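Local coordinates for glutamate--cysteine ligase GshA (Methylobacillus flagellatus KT, PDB 3K1T), which probably acts as a ligase that joins glutamate to cysteine, the first step of glutathione synthesis, at residues 5-10 against 333-338; 13-18 against 50-55; 162-167 against 186-191; 174-179 against 193-198; 279-284 against 291-296. All coordinates share one frame; numbering follows the deposited sequence.

Interaction 1 of 5, residues 5-10 against 333-338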
# COMPACT_ATOMS: atom_id res chain seq x y z
N PRO A 5 2.48 11.54 23.45
CA PRO A 5 3.24 11.05 24.61
C PRO A 5 4.71 11.41 24.51
O PRO A 5 5.26 11.42 23.41
CB PRO A 5 3.04 9.52 24.55
CG PRO A 5 1.69 9.38 23.83
CD PRO A 5 1.80 10.43 22.75
N HIS A 6 5.34 11.65 25.65
CA HIS A 6 6.79 11.82 25.75
C HIS A 6 7.34 10.94 26.85
O HIS A 6 6.67 10.69 27.87
CB HIS A 6 7.13 13.30 26.06
CG HIS A 6 6.73 14.23 24.95
ND1 HIS A 6 7.39 14.27 23.75
CD2 HIS A 6 5.65 15.05 24.83
CE1 HIS A 6 6.76 15.11 22.94
NE2 HIS A 6 5.72 15.61 23.58
N LEU A 7 8.57 10.47 26.67
CA LEU A 7 9.27 9.75 27.72
C LEU A 7 9.54 10.61 28.95
O LEU A 7 9.94 11.77 28.85
CB LEU A 7 10.61 9.19 27.19
CG LEU A 7 10.58 8.07 26.18
CD1 LEU A 7 11.98 7.84 25.57
CD2 LEU A 7 10.07 6.78 26.83
N THR A 8 9.40 10.02 30.13
CA THR A 8 9.67 10.73 31.38
C THR A 8 10.97 10.21 31.99
O THR A 8 11.17 10.25 33.21
CB THR A 8 8.49 10.51 32.38
OG1 THR A 8 8.31 9.11 32.61
CG2 THR A 8 7.21 11.11 31.86
N THR A 9 11.84 9.66 31.16
CA THR A 9 13.12 9.18 31.64
C THR A 9 14.20 9.82 30.77
O THR A 9 14.01 10.00 29.58
CB THR A 9 13.23 7.64 31.54
OG1 THR A 9 14.55 7.28 31.94
CG2 THR A 9 13.04 7.12 30.09
N ALA A 10 15.33 10.12 31.39
CA ALA A 10 16.53 10.61 30.69
C ALA A 10 17.45 9.44 30.32
O ALA A 10 18.36 9.60 29.53
CB ALA A 10 17.29 11.63 31.56
N THR A 333 7.12 0.79 30.60
CA THR A 333 6.89 1.88 29.65
C THR A 333 7.01 3.21 30.39
O THR A 333 6.35 3.40 31.42
CB THR A 333 5.53 1.84 28.93
OG1 THR A 333 5.32 3.11 28.24
CG2 THR A 333 4.34 1.55 29.92
N PHE A 334 7.84 4.12 29.87
CA PHE A 334 7.96 5.46 30.46
C PHE A 334 7.33 6.52 29.57
O PHE A 334 7.45 7.71 29.85
CB PHE A 334 9.41 5.81 30.78
CG PHE A 334 10.02 4.88 31.77
CD1 PHE A 334 9.50 4.80 33.05
CD2 PHE A 334 11.01 4.01 31.41
CE1 PHE A 334 10.03 3.91 33.98
CE2 PHE A 334 11.55 3.12 32.34
CZ PHE A 334 11.05 3.07 33.63
N GLU A 335 6.59 6.12 28.54
CA GLU A 335 5.87 7.11 27.75
C GLU A 335 4.64 7.59 28.56
O GLU A 335 3.95 6.77 29.16
CB GLU A 335 5.43 6.53 26.41
CG GLU A 335 6.59 6.10 25.54
CD GLU A 335 6.15 5.81 24.09
OE1 GLU A 335 5.86 6.78 23.35
OE2 GLU A 335 6.04 4.62 23.72
N HIS A 336 4.42 8.89 28.58
CA HIS A 336 3.29 9.48 29.26
C HIS A 336 2.63 10.54 28.38
O HIS A 336 3.30 11.36 27.73
CB HIS A 336 3.72 10.21 30.53
CG HIS A 336 4.06 9.32 31.68
ND1 HIS A 336 5.21 8.56 31.72
CD2 HIS A 336 3.41 9.11 32.85
CE1 HIS A 336 5.26 7.92 32.89
NE2 HIS A 336 4.17 8.22 33.58
N LEU A 337 1.31 10.56 28.42
CA LEU A 337 0.53 11.70 27.93
C LEU A 337 0.12 12.48 29.16
O LEU A 337 -0.81 12.12 29.89
CB LEU A 337 -0.71 11.22 27.14
CG LEU A 337 -1.50 12.33 26.44
CD1 LEU A 337 -0.74 12.80 25.18
CD2 LEU A 337 -2.96 11.79 26.09
N LYS A 338 0.86 13.55 29.42
CA LYS A 338 0.74 14.32 30.64
C LYS A 338 0.91 13.38 31.83
O LYS A 338 1.93 12.75 31.92
CB LYS A 338 -0.55 15.14 30.66
CG LYS A 338 -0.50 16.29 31.67
CD LYS A 338 -1.61 17.31 31.47
CE LYS A 338 -1.56 18.35 32.59
NZ LYS A 338 -2.60 19.40 32.39
O HOH W 1 7.12 9.05 24.04
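H6 and H336 form an antiparallel hydrogen-bonded pair: H6 N gives to H336 O at 2.9 Å, and H336 N gives to H6 O at 3.0 Å. L7 and E335 follow as a non-hydrogen-bonded pair. This short ladder ties the beginning of the chain to a strand more than 300 residues later.

The polar contacts then gather on F334 O, which takes three donors. T8 N is 3.0 Å from F334 O. T8 OG1 lies in the carbonyl plane, on a lone pair, 3.2 Å from F334 O. H336 ND1 is 3.0 Å from F334 O; the oxygen lies in the ring plane of H336, but ND1 sits well above the carbonyl plane. H336 CG stands anti to its own carbonyl carbon (chi1 -75°), which, with chi2 72°, brings ND1 back to the carbonyl of F334, two residues earlier. A leucine in place of H336 would probably leave F334 O without its third donor and T8 CG2 without the ring it leans on obliquely.

A water gives to E335 OE1 at 2.7 Å and weakly to P5 O. E335 OE1 also bonds to Y358 OH.

The apolar contacts flank the ladder. L7 CD2 meets E335 CG at 3.8 Å, and T9 CG2 meets F334 CB at 3.9 Å. P5 CD and L337 CD1 also touch.

Strand 335-337 lies between strand 6-7 and strand 340-349 in one antiparallel sheet. L7 and E335 both reach N52 of strand 45-52. P5 and L337 both rest on L380 of strand 377-381.

Interaction 2 of 5, residues 13-18 against 50-55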
# COMPACT_ATOMS: atom_id res chain seq x y z
N GLY A 13 19.87 5.94 26.43
CA GLY A 13 21.06 5.54 25.64
C GLY A 13 20.82 4.30 24.78
O GLY A 13 21.14 4.28 23.58
N PRO A 14 20.27 3.22 25.39
CA PRO A 14 20.06 2.02 24.57
C PRO A 14 19.04 2.18 23.45
O PRO A 14 19.24 1.65 22.36
CB PRO A 14 19.64 0.95 25.58
CG PRO A 14 20.28 1.44 26.90
CD PRO A 14 20.12 2.95 26.83
N LEU A 15 17.97 2.92 23.69
CA LEU A 15 17.00 3.20 22.64
C LEU A 15 17.69 3.95 21.50
O LEU A 15 17.49 3.64 20.31
CB LEU A 15 15.82 4.01 23.19
CG LEU A 15 14.82 4.62 22.19
CD1 LEU A 15 14.02 3.46 21.51
CD2 LEU A 15 13.88 5.66 22.86
N LEU A 16 18.48 4.97 21.85
CA LEU A 16 19.13 5.76 20.81
C LEU A 16 20.18 4.92 20.07
O LEU A 16 20.37 5.10 18.87
CB LEU A 16 19.70 7.11 21.37
CG LEU A 16 18.69 8.29 21.30
CD1 LEU A 16 17.44 8.03 22.17
CD2 LEU A 16 19.27 9.62 21.74
N THR A 17 20.85 4.00 20.75
CA THR A 17 21.78 3.09 20.10
C THR A 17 21.04 2.20 19.09
O THR A 17 21.49 2.01 17.97
CB THR A 17 22.52 2.19 21.12
OG1 THR A 17 23.27 3.03 22.01
CG2 THR A 17 23.46 1.18 20.40
N LEU A 18 19.94 1.62 19.51
CA LEU A 18 19.08 0.86 18.58
C LEU A 18 18.66 1.68 17.38
O LEU A 18 18.79 1.21 16.23
CB LEU A 18 17.87 0.33 19.31
CG LEU A 18 16.77 -0.34 18.46
CD1 LEU A 18 17.28 -1.56 17.71
CD2 LEU A 18 15.57 -0.70 19.35
N LEU A 50 3.93 -2.82 21.99
CA LEU A 50 5.30 -2.59 22.39
C LEU A 50 5.37 -1.82 23.71
O LEU A 50 4.43 -1.12 24.07
CB LEU A 50 6.04 -1.77 21.34
CG LEU A 50 6.04 -2.27 19.88
CD1 LEU A 50 6.77 -1.20 18.99
CD2 LEU A 50 6.68 -3.67 19.77
N ARG A 51 6.52 -1.93 24.38
CA ARG A 51 6.89 -1.04 25.47
C ARG A 51 8.28 -0.45 25.24
O ARG A 51 9.24 -1.17 24.94
CB ARG A 51 6.79 -1.71 26.84
CG ARG A 51 5.34 -1.89 27.27
CD ARG A 51 5.27 -2.34 28.72
NE ARG A 51 3.94 -2.10 29.26
CZ ARG A 51 3.62 -2.23 30.53
NH1 ARG A 51 4.51 -2.66 31.40
NH2 ARG A 51 2.36 -1.95 30.93
N ASN A 52 8.33 0.87 25.36
CA ASN A 52 9.57 1.65 25.27
C ASN A 52 9.98 2.04 26.70
O ASN A 52 9.34 2.89 27.34
CB ASN A 52 9.30 2.87 24.40
CG ASN A 52 10.54 3.69 24.13
OD1 ASN A 52 11.57 3.48 24.76
ND2 ASN A 52 10.44 4.65 23.22
N ALA A 53 11.03 1.40 27.19
CA ALA A 53 11.56 1.60 28.54
C ALA A 53 12.73 2.59 28.52
O ALA A 53 13.33 2.85 29.57
CB ALA A 53 12.02 0.23 29.08
N GLY A 54 13.10 3.09 27.34
CA GLY A 54 14.32 3.91 27.20
C GLY A 54 15.59 3.07 27.18
O GLY A 54 16.51 3.34 26.39
N PHE A 55 15.66 2.07 28.06
CA PHE A 55 16.77 1.11 28.05
C PHE A 55 16.48 -0.19 27.26
O PHE A 55 17.36 -1.09 27.16
CB PHE A 55 17.19 0.80 29.50
CG PHE A 55 16.13 0.19 30.35
CD1 PHE A 55 15.80 -1.16 30.21
CD2 PHE A 55 15.48 0.93 31.32
CE1 PHE A 55 14.84 -1.75 31.01
CE2 PHE A 55 14.51 0.35 32.13
CZ PHE A 55 14.20 -0.99 31.99
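L15 sets both methyls against the flat amide of N52, its side chain crossing that of N52 at about a right angle. This amide makes an Asx turn in the bend that links strands 45-52 and 57-63. L15 CD2 lies 3.6 Å from N52 ND2 and is nearly as close to OD1. The other flat group, the F55 ring, turns back on its own segment. A53 CB sits over the centre of one face, 3.8 Å above the plane, and Y269 meets the ring edge-to-face. F55 CG lies between the backbone N and the carbonyl carbon (chi1 61°), which helps to fold the ring over A53.

In the Asx turn N52 OD1 accepts from G54 N at 3.0 Å. G54 has a positive phi, a value that favours glycine. N52 ND2 has its own partner in Y405 OH. An alanine at N52 would probably leave G54 N and Y405 OH without this mate and free the bend to shift against helix 13-23.

The turn presents G54 O to the start of that helix. L15 N gives to G54 O at 3.1 Å. L15 is in the first helical turn, where a backbone N-H has no carbonyl one turn earlier to bind, and G54 O meets this need from outside. G13 O within the same turn takes two donors, T17 N and T17 OG1.

P14 packs beside this bond, with P14 CG 4.1 Å from F55 CB. F55 O is buried here and has no polar partner in the model; P14 CB presses on it at 3.4 Å.

Interaction 3 of 5, residues 162-167 against 186-191. With SO4 (sulfate ion), chain E.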
# COMPACT_ATOMS: atom_id res chain seq x y z
N ASN A 162 -20.67 -29.01 4.97
CA ASN A 162 -19.28 -28.55 5.08
C ASN A 162 -18.97 -27.12 4.62
O ASN A 162 -17.82 -26.77 4.42
CB ASN A 162 -18.29 -29.56 4.49
CG ASN A 162 -18.33 -30.90 5.21
OD1 ASN A 162 -18.80 -30.96 6.35
ND2 ASN A 162 -17.87 -31.97 4.55
N ARG A 163 -19.99 -26.28 4.58
CA ARG A 163 -19.80 -24.86 4.30
C ARG A 163 -20.62 -24.03 5.29
O ARG A 163 -21.73 -24.42 5.71
CB ARG A 163 -20.26 -24.57 2.87
CG ARG A 163 -19.52 -25.38 1.80
CD ARG A 163 -19.93 -24.90 0.38
NE ARG A 163 -19.38 -23.57 0.08
CZ ARG A 163 -18.12 -23.34 -0.30
NH1 ARG A 163 -17.25 -24.32 -0.41
NH2 ARG A 163 -17.71 -22.09 -0.55
N LEU A 164 -20.10 -22.87 5.66
CA LEU A 164 -20.89 -21.89 6.40
C LEU A 164 -21.56 -20.93 5.42
O LEU A 164 -20.92 -20.45 4.50
CB LEU A 164 -20.02 -21.09 7.35
CG LEU A 164 -19.29 -21.88 8.43
CD1 LEU A 164 -18.64 -20.84 9.41
CD2 LEU A 164 -20.25 -22.89 9.17
N GLU A 165 -22.85 -20.67 5.64
CA GLU A 165 -23.62 -19.78 4.78
C GLU A 165 -24.47 -18.80 5.61
O GLU A 165 -24.74 -19.03 6.82
CB GLU A 165 -24.49 -20.63 3.83
CG GLU A 165 -23.69 -21.16 2.60
CD GLU A 165 -24.25 -22.44 2.04
OE1 GLU A 165 -25.40 -22.78 2.43
OE2 GLU A 165 -23.56 -23.12 1.24
N LEU A 166 -24.88 -17.73 4.95
CA LEU A 166 -25.91 -16.80 5.44
C LEU A 166 -26.95 -16.71 4.32
O LEU A 166 -26.78 -17.34 3.27
CB LEU A 166 -25.33 -15.40 5.74
CG LEU A 166 -24.19 -15.33 6.74
CD1 LEU A 166 -23.61 -13.87 6.82
CD2 LEU A 166 -24.63 -15.87 8.11
N ASP A 167 -27.99 -15.91 4.53
CA ASP A 167 -29.09 -15.76 3.55
C ASP A 167 -28.54 -15.34 2.20
O ASP A 167 -27.94 -14.27 2.09
CB ASP A 167 -30.07 -14.69 4.05
CG ASP A 167 -31.23 -14.43 3.07
OD1 ASP A 167 -31.92 -15.42 2.77
OD2 ASP A 167 -31.43 -13.25 2.63
N ASP A 186 -16.92 -27.01 17.14
CA ASP A 186 -17.10 -28.07 16.15
C ASP A 186 -17.72 -27.58 14.82
O ASP A 186 -17.33 -28.05 13.75
CB ASP A 186 -17.87 -29.25 16.77
CG ASP A 186 -17.63 -30.58 16.03
OD1 ASP A 186 -16.54 -30.74 15.44
OD2 ASP A 186 -18.55 -31.44 16.02
N ILE A 187 -18.62 -26.59 14.88
CA ILE A 187 -19.23 -26.02 13.69
C ILE A 187 -18.21 -25.38 12.72
O ILE A 187 -18.48 -25.27 11.51
CB ILE A 187 -20.38 -25.02 14.05
CG1 ILE A 187 -21.30 -24.76 12.82
CG2 ILE A 187 -19.85 -23.68 14.63
CD1 ILE A 187 -22.59 -23.96 13.18
N LEU A 188 -17.05 -25.00 13.22
CA LEU A 188 -15.98 -24.45 12.38
C LEU A 188 -14.94 -25.48 11.92
O LEU A 188 -13.96 -25.10 11.25
CB LEU A 188 -15.26 -23.29 13.09
CG LEU A 188 -16.08 -22.06 13.47
CD1 LEU A 188 -15.20 -20.87 14.00
CD2 LEU A 188 -17.00 -21.63 12.36
N GLN A 189 -15.14 -26.76 12.27
CA GLN A 189 -14.17 -27.81 11.92
C GLN A 189 -14.58 -28.61 10.68
O GLN A 189 -15.76 -28.92 10.47
CB GLN A 189 -13.97 -28.75 13.11
CG GLN A 189 -13.40 -28.05 14.34
CD GLN A 189 -13.17 -28.99 15.51
OE1 GLN A 189 -12.83 -30.16 15.30
NE2 GLN A 189 -13.30 -28.47 16.76
N GLY A 190 -13.60 -28.97 9.86
CA GLY A 190 -13.83 -29.80 8.68
C GLY A 190 -14.59 -29.10 7.58
O GLY A 190 -15.34 -29.74 6.83
N LEU A 191 -14.43 -27.77 7.47
CA LEU A 191 -15.11 -26.99 6.44
C LEU A 191 -14.34 -27.01 5.12
O LEU A 191 -13.10 -27.14 5.11
CB LEU A 191 -15.32 -25.54 6.90
CG LEU A 191 -16.21 -25.26 8.12
CD1 LEU A 191 -16.07 -23.74 8.59
CD2 LEU A 191 -17.65 -25.62 7.79
S SO4 E . -10.05 -28.24 9.65
O1 SO4 E . -9.89 -27.01 8.89
O2 SO4 E . -8.77 -28.56 10.31
O3 SO4 E . -11.07 -28.10 10.68
O4 SO4 E . -10.36 -29.31 8.72
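L164 points at I187, L188 and L191, which pack round its end. These three lie in the long connection between the parallel strands 173-177 and 194-196 of the mixed sheet. The connection makes a short 3-10 turn at 186-188 and folds against strand 163-166.

L164 crosses both L188 and L191 at about a right angle. Its two methyls part to different neighbours. L164 CD1 meets L188 CD2 at 3.5 Å, which is tight for two carbons. L164 CD2 lies 3.8 Å from I187 O. Between them, L164 CG rests on L191 CD1 at 3.7 Å. L164 CG stands anti to its carbonyl carbon (chi1 -61°), and this directs the fork at the loop.

L191 closes the other end. Its CD2 covers N162 O at 3.6 Å. The N162 amide lies by G190 O, with CG 3.6 Å from that oxygen. No hydrogen bond joins the two segments directly; the direct contact is mainly apolar, while R159 bonds to both N162 OD1 and Q189 O.

On the side of G190 away from strand 163-166 sits a sulfate, probably from the crystallisation liquor and also bound by H200. G190 N gives to sulfate O3 at 2.8 Å, and the bond is nearly straight at 171°.

Interaction 4 of 5, residues 174-179 against 193-198; sequences ILLNND and QSLIPP
L176 N gives to I196 O at 2.8 Å, the straightest of three backbone bonds at this contact, with 162° at the hydrogen. I196 N gives to I174 O at 2.8 Å, and I174 N gives to S194 O at 2.9 Å. The three make a parallel beta ladder between strands 173-177 and 194-196 of the mixed sheet. The short strand axes cross at -31°, within the usual twist of a sheet.

The Q193 amide lies just before the ladder. Its OE1 accepts from L164 N and its NE2 gives to S171 O, which fixes the rotation of the amide. I174 CD1 reaches across the side chain of Q193 and comes within 3.7 Å of OE1.

Apolar packing lines both faces. On one face I174 and L195 lie side by side and point the same way, with I174 CG2 3.7 Å from L195 CD2. On the other face L175 CD1 touches I196 CG2 at 3.6 Å. L175 CG is anti to the backbone N (chi1 180°), and this turns CD1 towards the neighbouring strand. The same face carries on to L98 and L100 of strand 97-102.

Strand 194-196 then turns at a cis peptide bond before P197. The bend brings the P197 ring beside L176, with P197 CD 4.3 Å from L176 CB.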
# COMPACT_ATOMS: atom_id res chain seq x y z
N ILE A 174 -13.32 -17.37 5.12
CA ILE A 174 -13.86 -16.93 6.40
C ILE A 174 -12.76 -16.23 7.18
O ILE A 174 -11.74 -16.84 7.47
CB ILE A 174 -14.36 -18.14 7.21
CG1 ILE A 174 -15.46 -18.88 6.43
CG2 ILE A 174 -14.85 -17.73 8.62
CD1 ILE A 174 -15.68 -20.31 6.93
N LEU A 175 -12.98 -14.96 7.53
CA LEU A 175 -12.03 -14.20 8.31
C LEU A 175 -12.44 -14.19 9.76
O LEU A 175 -13.54 -13.76 10.10
CB LEU A 175 -11.90 -12.76 7.79
CG LEU A 175 -10.93 -11.84 8.54
CD1 LEU A 175 -9.47 -12.36 8.42
CD2 LEU A 175 -10.99 -10.35 8.02
N LEU A 176 -11.58 -14.73 10.61
CA LEU A 176 -11.80 -14.68 12.05
C LEU A 176 -11.38 -13.35 12.66
O LEU A 176 -10.21 -12.95 12.57
CB LEU A 176 -11.03 -15.80 12.74
CG LEU A 176 -11.37 -17.21 12.31
CD1 LEU A 176 -10.30 -18.19 12.87
CD2 LEU A 176 -12.81 -17.56 12.76
N ASN A 177 -12.31 -12.67 13.32
CA ASN A 177 -11.99 -11.58 14.24
C ASN A 177 -12.33 -12.00 15.68
O ASN A 177 -12.63 -11.18 16.54
CB ASN A 177 -12.70 -10.29 13.84
CG ASN A 177 -12.10 -9.06 14.47
OD1 ASN A 177 -12.76 -8.36 15.26
ND2 ASN A 177 -10.83 -8.80 14.15
N ASN A 178 -12.27 -13.32 15.91
CA ASN A 178 -12.61 -14.00 17.17
C ASN A 178 -11.42 -14.94 17.40
O ASN A 178 -11.11 -15.76 16.53
CB ASN A 178 -13.90 -14.78 16.95
CG ASN A 178 -14.36 -15.56 18.17
OD1 ASN A 178 -13.55 -16.14 18.92
ND2 ASN A 178 -15.68 -15.56 18.39
N ASP A 179 -10.71 -14.80 18.51
CA ASP A 179 -9.47 -15.54 18.69
C ASP A 179 -9.67 -17.02 19.05
O ASP A 179 -8.70 -17.78 19.09
CB ASP A 179 -8.52 -14.83 19.68
CG ASP A 179 -8.98 -14.89 21.11
OD1 ASP A 179 -9.90 -15.66 21.46
OD2 ASP A 179 -8.40 -14.12 21.88
N GLN A 193 -14.35 -24.22 3.20
CA GLN A 193 -13.86 -22.85 3.13
C GLN A 193 -12.63 -22.67 4.01
O GLN A 193 -12.56 -23.21 5.11
CB GLN A 193 -14.94 -21.90 3.62
CG GLN A 193 -16.15 -21.83 2.74
CD GLN A 193 -17.45 -21.74 3.53
OE1 GLN A 193 -17.62 -22.43 4.56
NE2 GLN A 193 -18.37 -20.91 3.06
N SER A 194 -11.65 -21.91 3.55
CA SER A 194 -10.48 -21.64 4.38
C SER A 194 -10.77 -20.66 5.48
O SER A 194 -11.48 -19.66 5.26
CB SER A 194 -9.35 -21.08 3.53
OG SER A 194 -8.99 -22.08 2.59
N LEU A 195 -10.25 -20.96 6.67
CA LEU A 195 -10.26 -20.01 7.75
C LEU A 195 -9.00 -19.12 7.65
O LEU A 195 -7.93 -19.60 7.24
CB LEU A 195 -10.28 -20.70 9.10
CG LEU A 195 -11.52 -21.55 9.47
CD1 LEU A 195 -11.24 -22.25 10.80
CD2 LEU A 195 -12.79 -20.70 9.58
N ILE A 196 -9.17 -17.86 8.03
CA ILE A 196 -8.08 -16.88 8.06
C ILE A 196 -8.03 -16.26 9.45
O ILE A 196 -8.98 -15.60 9.87
CB ILE A 196 -8.27 -15.76 7.02
CG1 ILE A 196 -8.42 -16.34 5.60
CG2 ILE A 196 -7.09 -14.72 7.14
CD1 ILE A 196 -9.05 -15.40 4.56
N PRO A 197 -6.96 -16.49 10.20
CA PRO A 197 -5.83 -17.37 9.96
C PRO A 197 -6.29 -18.84 9.95
O PRO A 197 -7.35 -19.15 10.49
CB PRO A 197 -4.93 -17.11 11.17
CG PRO A 197 -5.78 -16.55 12.20
CD PRO A 197 -6.89 -15.85 11.54
N PRO A 198 -5.49 -19.75 9.34
CA PRO A 198 -6.01 -21.09 9.20
C PRO A 198 -5.78 -21.94 10.46
O PRO A 198 -4.86 -22.75 10.49
CB PRO A 198 -5.26 -21.63 7.99
CG PRO A 198 -3.94 -20.93 8.03
CD PRO A 198 -4.30 -19.52 8.50

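Interaction 5 of 5, residues 279-284 against 291-296; sequences FVIVKA and MGIMTV
V280 pairs with V296, V282 with M294 and A284 with G292, each as an antiparallel hydrogen-bonded pair. The two strands form a beta hairpin, with their short axes 4.7 Å apart at closest approach and 160° between their directions. Each pair has two backbone bonds, six in all. At the middle pair V282 N gives to M294 O at 2.8 Å, almost straight at 170°, while M294 N gives to V282 O at 3.1 Å. I281 with T295 and K283 with I293 are the non-hydrogen-bonded pairs between them.

One face carries V280, V282, M294 and V296. V280 CB lies 3.9 Å from V296 CG2. V282 CB lies 4.0 Å from CG of M294, which is a selenomethionine. V282 CG2 crosses to V296 CG2 at 4.1 Å, so the valines knit neighbouring pairs together. A284 continues this face opposite G292, which adds no side chain to it.

The other face carries I281, K283, I293 and T295. I281 and T295 lie side by side and point the same way, with I281 CG1 4.0 Å from T295 CG2. The same methyl, T295 CG2, comes to the edge of the F279 ring, near its plane, 4.0 Å from CD2. T295 OG1 lies between the backbone N and the carbonyl carbon (chi1 54°), which leaves CG2 to meet both I281 and F279.

Strand 280-285 lies between strand 291-296 and strand 324-329 in a four-stranded antiparallel sheet. Helix 251-272 covers V280 and V296, and helix 307-314 packs on V282 and M294. On the other side of the hairpin F279 meets Y332 edge-to-face.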
# COMPACT_ATOMS: atom_id res chain seq x y z
N PHE A 279 11.05 -6.78 37.48
CA PHE A 279 9.80 -7.46 37.75
C PHE A 279 9.59 -8.55 36.75
O PHE A 279 10.15 -8.52 35.66
CB PHE A 279 8.58 -6.49 37.85
CG PHE A 279 8.06 -5.94 36.54
CD1 PHE A 279 8.71 -4.87 35.90
CD2 PHE A 279 6.88 -6.45 35.98
CE1 PHE A 279 8.18 -4.31 34.68
CE2 PHE A 279 6.34 -5.90 34.80
CZ PHE A 279 7.01 -4.84 34.13
N VAL A 280 8.81 -9.54 37.17
CA VAL A 280 8.50 -10.71 36.36
C VAL A 280 7.01 -10.87 36.24
O VAL A 280 6.28 -10.65 37.21
CB VAL A 280 9.15 -11.98 36.94
CG1 VAL A 280 8.51 -13.27 36.36
CG2 VAL A 280 10.70 -11.90 36.69
N ILE A 281 6.55 -11.20 35.02
CA ILE A 281 5.15 -11.48 34.78
C ILE A 281 5.04 -13.01 34.81
O ILE A 281 5.74 -13.71 34.09
CB ILE A 281 4.68 -10.96 33.42
CG1 ILE A 281 4.97 -9.46 33.26
CG2 ILE A 281 3.15 -11.22 33.20
CD1 ILE A 281 4.73 -8.94 31.81
N VAL A 282 4.17 -13.51 35.68
CA VAL A 282 3.86 -14.94 35.82
C VAL A 282 2.54 -15.22 35.13
O VAL A 282 1.49 -14.68 35.52
CB VAL A 282 3.82 -15.37 37.30
CG1 VAL A 282 3.65 -16.91 37.43
CG2 VAL A 282 5.08 -14.88 38.07
N LYS A 283 2.60 -16.05 34.09
CA LYS A 283 1.44 -16.37 33.26
C LYS A 283 1.07 -17.87 33.43
O LYS A 283 1.84 -18.73 33.00
CB LYS A 283 1.73 -16.09 31.78
CG LYS A 283 2.29 -14.67 31.44
CD LYS A 283 3.13 -14.66 30.09
CE LYS A 283 3.57 -13.24 29.62
NZ LYS A 283 2.46 -12.58 28.76
N ALA A 284 -0.07 -18.17 34.06
CA ALA A 284 -0.52 -19.56 34.23
C ALA A 284 -1.48 -19.86 33.07
O ALA A 284 -2.55 -19.26 33.01
CB ALA A 284 -1.24 -19.74 35.57
N MSE A 291 -6.28 -17.88 31.17
CA MSE A 291 -4.93 -17.62 31.66
C MSE A 291 -5.02 -16.73 32.90
O MSE A 291 -5.86 -15.83 32.95
CB MSE A 291 -4.10 -16.98 30.55
CG MSE A 291 -2.70 -16.56 30.96
SE MSE A 291 -1.60 -15.99 29.43
CE MSE A 291 -0.85 -17.75 28.97
N GLY A 292 -4.18 -16.99 33.90
CA GLY A 292 -4.11 -16.15 35.10
C GLY A 292 -2.75 -15.46 35.08
O GLY A 292 -1.75 -16.09 34.74
N ILE A 293 -2.73 -14.17 35.42
CA ILE A 293 -1.51 -13.36 35.34
C ILE A 293 -1.28 -12.59 36.64
O ILE A 293 -2.22 -12.03 37.23
CB ILE A 293 -1.58 -12.36 34.18
CG1 ILE A 293 -1.77 -13.08 32.84
CG2 ILE A 293 -0.32 -11.47 34.14
CD1 ILE A 293 -2.32 -12.17 31.75
N MSE A 294 -0.04 -12.56 37.10
CA MSE A 294 0.37 -11.71 38.23
C MSE A 294 1.79 -11.22 37.98
O MSE A 294 2.55 -11.86 37.24
CB MSE A 294 0.30 -12.45 39.57
CG MSE A 294 1.22 -13.62 39.71
SE MSE A 294 1.04 -14.59 41.42
CE MSE A 294 1.74 -13.24 42.71
N THR A 295 2.17 -10.11 38.62
CA THR A 295 3.55 -9.62 38.53
C THR A 295 4.20 -9.76 39.89
O THR A 295 3.55 -9.61 40.91
CB THR A 295 3.66 -8.14 38.04
OG1 THR A 295 2.86 -7.30 38.86
CG2 THR A 295 3.20 -8.00 36.55
N VAL A 296 5.49 -10.06 39.88
CA VAL A 296 6.26 -10.23 41.09
C VAL A 296 7.58 -9.49 41.01
O VAL A 296 8.13 -9.29 39.93
CB VAL A 296 6.52 -11.75 41.41
CG1 VAL A 296 5.19 -12.50 41.63
CG2 VAL A 296 7.35 -12.42 40.35

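In the fold
Interactions 1 and 2 adjoin: F334 N probably bonds to N52 O, and both contacts reach the seven-stranded antiparallel sheet. Interaction 1 is partly exposed and leans on backbone bonds and the T8 hydroxyl, whereas interaction 2 is buried and has a single bond across it. Interactions 3 and 4 share the mixed sheet, on the opposite side of the chain's centre. They meet at the L164-Q193 bond, but interaction 3 is mainly apolar and lies further out, while interaction 4 is a buried parallel ladder. Interaction 5 belongs to a third sheet, with one face buried under helices; it touches interaction 2 through F279 and R51.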